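Side-chain contacts in uncharacterized protein (Staphylococcus saprophyticus subsp. saprophyticus, PDB 3Q6A), which is of unknown function but belongs to the AHA1 family and probably adopts the helix-grip fold of Bet v 1-like proteins, which often enclose a ligand pocket: residues E24-G27 against G28-F31; G107-E110 against G111-M115. All blocks are in the same frame, centred on the assembly; numbering follows the deposited sequence.

Contact 1 (E24-G27 against G28-F31)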
ATOM      1  N   GLU D  24      10.531  19.842  -3.851  1.00 41.23           N
ATOM      2  CA  GLU D  24       9.481  20.321  -2.953  1.00 37.44           C
ATOM      3  C   GLU D  24       8.276  19.387  -2.873  1.00 33.27           C
ATOM      4  O   GLU D  24       7.484  19.483  -1.939  1.00 38.58           O
ATOM      5  CB  GLU D  24       8.978  21.700  -3.401  1.00 47.35           C
ATOM      6  CG  GLU D  24      10.060  22.670  -3.856  1.00 57.18           C
ATOM      7  CD  GLU D  24       9.524  24.076  -4.084  1.00 55.32           C
ATOM      8  OE1 GLU D  24       8.514  24.225  -4.807  1.00 57.21           O
ATOM      9  OE2 GLU D  24      10.113  25.032  -3.538  1.00 58.25           O
ATOM     10  N   LYS D  25       8.139  18.489  -3.847  1.00 28.38           N
ATOM     11  CA  LYS D  25       6.985  17.583  -3.892  1.00 30.68           C
ATOM     12  C   LYS D  25       7.199  16.196  -3.280  1.00 31.84           C
ATOM     13  O   LYS D  25       6.289  15.635  -2.655  1.00 33.80           O
ATOM     14  CB  LYS D  25       6.513  17.409  -5.347  1.00 29.67           C
ATOM     15  CG  LYS D  25       6.093  18.702  -6.062  1.00 36.17           C
ATOM     16  CD  LYS D  25       5.633  18.389  -7.482  1.00 42.92           C
ATOM     17  CE  LYS D  25       5.315  19.641  -8.289  1.00 46.16           C
ATOM     18  NZ  LYS D  25       4.176  20.415  -7.737  1.00 44.93           N
ATOM     19  N   ILE D  26       8.396  15.648  -3.452  1.00 34.93           N
ATOM     20  CA  ILE D  26       8.695  14.303  -2.959  1.00 26.57           C
ATOM     21  C   ILE D  26       8.361  14.055  -1.486  1.00 30.38           C
ATOM     22  O   ILE D  26       7.961  12.943  -1.113  1.00 33.14           O
ATOM     23  CB  ILE D  26      10.181  13.941  -3.219  1.00 26.62           C
ATOM     24  CG1 ILE D  26      10.376  12.437  -3.065  1.00 25.99           C
ATOM     25  CG2 ILE D  26      11.084  14.710  -2.248  1.00 22.52           C
ATOM     26  CD1 ILE D  26      11.404  11.841  -4.008  1.00 32.97           C
ATOM     27  N   GLY D  27       8.502  15.087  -0.662  1.00 27.95           N
ATOM     28  CA  GLY D  27       8.231  14.957   0.761  1.00 28.37           C
ATOM     29  C   GLY D  27       6.809  14.582   1.134  1.00 32.36           C
ATOM     30  O   GLY D  27       6.540  14.155   2.258  1.00 32.63           O
ATOM     31  N   GLY D  28       5.888  14.730   0.194  1.00 29.21           N
ATOM     32  CA  GLY D  28       4.512  14.406   0.499  1.00 28.75           C
ATOM     33  C   GLY D  28       4.197  12.924   0.457  1.00 19.32           C
ATOM     34  O   GLY D  28       3.108  12.528   0.869  1.00 24.71           O
ATOM     35  N   PHE D  29       5.119  12.100  -0.038  1.00 22.11           N
ATOM     36  CA  PHE D  29       4.842  10.663  -0.126  1.00 26.56           C
ATOM     37  C   PHE D  29       6.062   9.736  -0.008  1.00 24.75           C
ATOM     38  O   PHE D  29       5.915   8.528   0.158  1.00 21.11           O
ATOM     39  CB  PHE D  29       4.114  10.371  -1.443  1.00 23.25           C
ATOM     40  CG  PHE D  29       4.980  10.562  -2.673  1.00 26.13           C
ATOM     41  CD1 PHE D  29       5.578   9.465  -3.298  1.00 14.90           C
ATOM     42  CD2 PHE D  29       5.233  11.836  -3.171  1.00 28.81           C
ATOM     43  CE1 PHE D  29       6.422   9.628  -4.407  1.00 19.57           C
ATOM     44  CE2 PHE D  29       6.077  12.019  -4.277  1.00 18.48           C
ATOM     45  CZ  PHE D  29       6.675  10.912  -4.900  1.00 20.52           C
ATOM     46  N   TRP D  30       7.266  10.284  -0.097  1.00 22.87           N
ATOM     47  CA  TRP D  30       8.451   9.444  -0.023  1.00 25.04           C
ATOM     48  C   TRP D  30       9.529  10.145   0.802  1.00 24.11           C
ATOM     49  O   TRP D  30       9.268  10.561   1.928  1.00 27.44           O
ATOM     50  CB  TRP D  30       8.930   9.151  -1.441  1.00 27.06           C
ATOM     51  CG  TRP D  30       9.792   7.944  -1.584  1.00 23.77           C
ATOM     52  CD1 TRP D  30      10.235   7.115  -0.593  1.00 24.46           C
ATOM     53  CD2 TRP D  30      10.303   7.415  -2.810  1.00 23.67           C
ATOM     54  NE1 TRP D  30      10.990   6.101  -1.132  1.00 26.76           N
ATOM     55  CE2 TRP D  30      11.048   6.265  -2.492  1.00 21.71           C
ATOM     56  CE3 TRP D  30      10.204   7.807  -4.152  1.00 21.67           C
ATOM     57  CZ2 TRP D  30      11.691   5.497  -3.469  1.00 24.66           C
ATOM     58  CZ3 TRP D  30      10.836   7.053  -5.117  1.00 15.23           C
ATOM     59  CH2 TRP D  30      11.576   5.907  -4.773  1.00 27.69           C
ATOM     60  N   PHE D  31      10.726  10.295   0.246  1.00 31.00           N
ATOM     61  CA  PHE D  31      11.814  10.963   0.962  1.00 27.42           C
ATOM     62  C   PHE D  31      11.391  12.325   1.503  1.00 35.81           C
ATOM     63  O   PHE D  31      10.605  13.048   0.875  1.00 32.55           O
ATOM     64  CB  PHE D  31      13.018  11.130   0.035  1.00 28.51           C
ATOM     65  CG  PHE D  31      13.496   9.843  -0.562  1.00 27.45           C
ATOM     66  CD1 PHE D  31      14.149   8.895   0.224  1.00 35.40           C
ATOM     67  CD2 PHE D  31      13.278   9.561  -1.905  1.00 28.05           C
ATOM     68  CE1 PHE D  31      14.575   7.692  -0.318  1.00 31.12           C
ATOM     69  CE2 PHE D  31      13.702   8.352  -2.463  1.00 35.29           C
ATOM     70  CZ  PHE D  31      14.352   7.416  -1.666  1.00 33.50           C
TER
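Ile26 packs against Trp30 and Phe31, and its carbonyl oxygen accepts bonds from Phe29 N and Trp30 N. Its side chain can be followed outward. At CB it forks. CG2 rests 3.6 Å from Phe31 O. CG1, anti to the backbone N (chi1 -164°), is turned toward the later residues and lies 3.9 Å from Trp30 CB. CD1 at the tip meets Phe31 CD2 at 3.6 Å, at the edge of that ring and in its plane. The Phe31 ring also places CE2 over the centre of the Trp30 ring, 3.4 Å above its plane. Of the two donors to Ile26 O, Trp30 N comes at 2.9 Å, nearly in line with the carbonyl, while Phe29 N stands above the carbonyl plane at 3.2 Å. One residue earlier, Gly28 N bonds to Lys25 O at 3.0 Å, also across three residues. The Phe29 ring lies beside this turn, with CE2 3.7 Å from Ile26 CA, and meets Phe20 edge-to-face. Trp30 NE1 bonds outside the turn, to Ile133 O. The arrangement is a turn whose first residues have helical backbone angles, in the loop from helix 13-21 to strand 33-34, part of the presumed helix-grip fold.

Contact 2 (G107-E110 against G111-M115); sequences GQKE and GWVYM
Residues 107-110 meet 111-114 one turn on, as with Lys109 and Val113, in an i to i+4 contact within helix 102-125. This long C-terminal helix packs on the antiparallel sheet in what is probably a helix-grip fold. Four successive i to i+4 backbone bonds mark it as alpha helix. Gly111 N bonds to Gly107 O at 3.1 Å, and Trp112 N to Gln108 O at 3.0 Å. Val113 N reaches Lys109 O and Tyr114 N reaches Glu110 O, both at 2.9 Å. The side chains spread to different neighbours. In Trp112, chi1 (-73°) and chi2 (113°) together bring CD1 to 3.1 Å from Gln108 O. Its NE1 bonds to Glu94 OE1. Tyr114 CB touches Glu110 O at 3.3 Å, while the hydroxyl beyond bonds to Arg130 O. Lys109 and Val113 face the second subunit, where Val113 packs on Val113 of that chain. Lys109 NZ bonds to Thr5 OG1 and makes a long, weak ion pair with Glu110 of the second subunit. With the bend at chi2 (66°), the Lys109 chain stays beside Val113. The two side chains cross at a slant, and CE comes nearest, 4.0 Å from Val113 CG2.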
ATOM      1  N   GLY D 107       9.019  -8.029   1.563  1.00 19.48           N
ATOM      2  CA  GLY D 107       9.333  -6.759   2.178  1.00 23.59           C
ATOM      3  C   GLY D 107       9.487  -5.649   1.160  1.00 18.44           C
ATOM      4  O   GLY D 107       9.019  -4.537   1.380  1.00 19.95           O
ATOM      5  N   GLN D 108      10.151  -5.927   0.048  1.00 18.17           N
ATOM      6  CA  GLN D 108      10.330  -4.898  -0.964  1.00 23.51           C
ATOM      7  C   GLN D 108       8.993  -4.584  -1.631  1.00 18.91           C
ATOM      8  O   GLN D 108       8.674  -3.424  -1.868  1.00 19.94           O
ATOM      9  CB  GLN D 108      11.357  -5.336  -2.004  1.00 24.86           C
ATOM     10  CG  GLN D 108      12.785  -5.266  -1.476  1.00 33.57           C
ATOM     11  CD  GLN D 108      13.208  -3.846  -1.141  1.00 37.55           C
ATOM     12  OE1 GLN D 108      13.620  -3.082  -2.018  1.00 35.57           O
ATOM     13  NE2 GLN D 108      13.091  -3.478   0.132  1.00 33.70           N
ATOM     14  N   LYS D 109       8.222  -5.623  -1.928  1.00 18.71           N
ATOM     15  CA  LYS D 109       6.902  -5.426  -2.534  1.00 16.05           C
ATOM     16  C   LYS D 109       6.091  -4.472  -1.645  1.00 21.52           C
ATOM     17  O   LYS D 109       5.446  -3.531  -2.127  1.00 17.60           O
ATOM     18  CB  LYS D 109       6.182  -6.770  -2.662  1.00 16.56           C
ATOM     19  CG  LYS D 109       4.836  -6.674  -3.390  1.00 20.83           C
ATOM     20  CD  LYS D 109       5.024  -6.284  -4.874  1.00 14.70           C
ATOM     21  CE  LYS D 109       3.652  -6.176  -5.568  1.00 20.83           C
ATOM     22  NZ  LYS D 109       3.813  -5.791  -7.003  1.00 20.70           N
ATOM     23  N   GLU D 110       6.120  -4.727  -0.344  1.00 18.77           N
ATOM     24  CA  GLU D 110       5.412  -3.899   0.620  1.00 14.52           C
ATOM     25  C   GLU D 110       5.861  -2.444   0.483  1.00 19.57           C
ATOM     26  O   GLU D 110       5.044  -1.539   0.435  1.00 14.47           O
ATOM     27  CB  GLU D 110       5.711  -4.395   2.033  1.00 13.75           C
ATOM     28  CG  GLU D 110       5.104  -3.556   3.129  1.00 18.46           C
ATOM     29  CD  GLU D 110       5.391  -4.156   4.468  1.00 22.04           C
ATOM     30  OE1 GLU D 110       6.583  -4.209   4.835  1.00 31.02           O
ATOM     31  OE2 GLU D 110       4.442  -4.588   5.137  1.00 25.24           O
ATOM     32  N   GLY D 111       7.169  -2.222   0.418  1.00 17.86           N
ATOM     33  CA  GLY D 111       7.656  -0.855   0.310  1.00 23.71           C
ATOM     34  C   GLY D 111       7.142  -0.124  -0.924  1.00 16.62           C
ATOM     35  O   GLY D 111       6.737   1.042  -0.847  1.00 16.04           O
ATOM     36  N   TRP D 112       7.165  -0.811  -2.057  1.00 13.66           N
ATOM     37  CA  TRP D 112       6.717  -0.224  -3.319  1.00 15.31           C
ATOM     38  C   TRP D 112       5.232   0.048  -3.295  1.00 13.75           C
ATOM     39  O   TRP D 112       4.798   1.121  -3.706  1.00 12.95           O
ATOM     40  CB  TRP D 112       7.051  -1.148  -4.489  1.00 15.42           C
ATOM     41  CG  TRP D 112       8.515  -1.168  -4.824  1.00 22.86           C
ATOM     42  CD1 TRP D 112       9.382  -2.219  -4.675  1.00 23.79           C
ATOM     43  CD2 TRP D 112       9.293  -0.068  -5.318  1.00 19.20           C
ATOM     44  NE1 TRP D 112      10.657  -1.836  -5.040  1.00 23.38           N
ATOM     45  CE2 TRP D 112      10.629  -0.522  -5.438  1.00 28.56           C
ATOM     46  CE3 TRP D 112       8.992   1.261  -5.668  1.00 14.32           C
ATOM     47  CZ2 TRP D 112      11.660   0.306  -5.894  1.00 24.72           C
ATOM     48  CZ3 TRP D 112      10.020   2.082  -6.120  1.00 19.00           C
ATOM     49  CH2 TRP D 112      11.337   1.600  -6.228  1.00 27.19           C
ATOM     50  N   VAL D 113       4.452  -0.906  -2.785  1.00 13.04           N
ATOM     51  CA  VAL D 113       3.004  -0.705  -2.732  1.00 11.48           C
ATOM     52  C   VAL D 113       2.655   0.441  -1.804  1.00 12.51           C
ATOM     53  O   VAL D 113       1.823   1.268  -2.128  1.00 16.59           O
ATOM     54  CB  VAL D 113       2.269  -1.963  -2.246  1.00 14.44           C
ATOM     55  CG1 VAL D 113       0.764  -1.686  -2.173  1.00 13.05           C
ATOM     56  CG2 VAL D 113       2.555  -3.125  -3.209  1.00 14.59           C
ATOM     57  N   TYR D 114       3.285   0.477  -0.635  1.00 13.75           N
ATOM     58  CA  TYR D 114       3.011   1.559   0.302  1.00 19.22           C
ATOM     59  C   TYR D 114       3.388   2.932  -0.295  1.00 13.09           C
ATOM     60  O   TYR D 114       2.603   3.872  -0.246  1.00 18.20           O
ATOM     61  CB  TYR D 114       3.785   1.336   1.604  1.00 14.74           C
ATOM     62  CG  TYR D 114       3.444   2.350   2.659  1.00 12.58           C
ATOM     63  CD1 TYR D 114       2.134   2.496   3.114  1.00 11.52           C
ATOM     64  CD2 TYR D 114       4.422   3.193   3.187  1.00 19.14           C
ATOM     65  CE1 TYR D 114       1.803   3.468   4.074  1.00 24.04           C
ATOM     66  CE2 TYR D 114       4.099   4.168   4.148  1.00 17.83           C
ATOM     67  CZ  TYR D 114       2.792   4.296   4.582  1.00 20.07           C
ATOM     68  OH  TYR D 114       2.479   5.240   5.543  1.00 25.33           O
HETATM   69  N   MSE D 115       4.596   3.057  -0.843  1.00 14.05           N
HETATM   70  CA  MSE D 115       4.995   4.348  -1.412  1.00 15.67           C
HETATM   71  C   MSE D 115       4.008   4.829  -2.483  1.00 14.53           C
HETATM   72  O   MSE D 115       3.643   6.006  -2.510  1.00 19.30           O
HETATM   73  CB  MSE D 115       6.412   4.272  -2.014  1.00 18.84           C
HETATM   74  CG  MSE D 115       6.946   5.610  -2.634  1.00 17.01           C
HETATM   75 SE   MSE D 115       6.427   5.971  -4.363  1.00  9.94          SE
HETATM   76  CE  MSE D 115       7.462   4.860  -5.210  1.00 19.02           C
TER

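Overall arrangement
Contact 1 and contact 2 lie 16 Å apart between centres, yet they touch. Met115, a selenomethionine at the end of contact 2, puts SE 3.7 Å from Phe29 CE1 and CG 3.8 Å from Trp30 CD2. The loop 24-31 is thereby packed against helix 102-125. Contact 1 buries Ile26, Phe29, Trp30 and Phe31 round a loop turn, and the second subunit does not touch it. Contact 2 is regular helix with two sides. Trp112 packs on strand 3-9 and the C-terminal loop, while Lys109, Glu110, Val113 and Tyr114 also meet the second subunit. In contact 2 the polar ends of Lys109, Trp112 and Tyr114 find partners outside the two segments; in contact 1 Trp30 does the same.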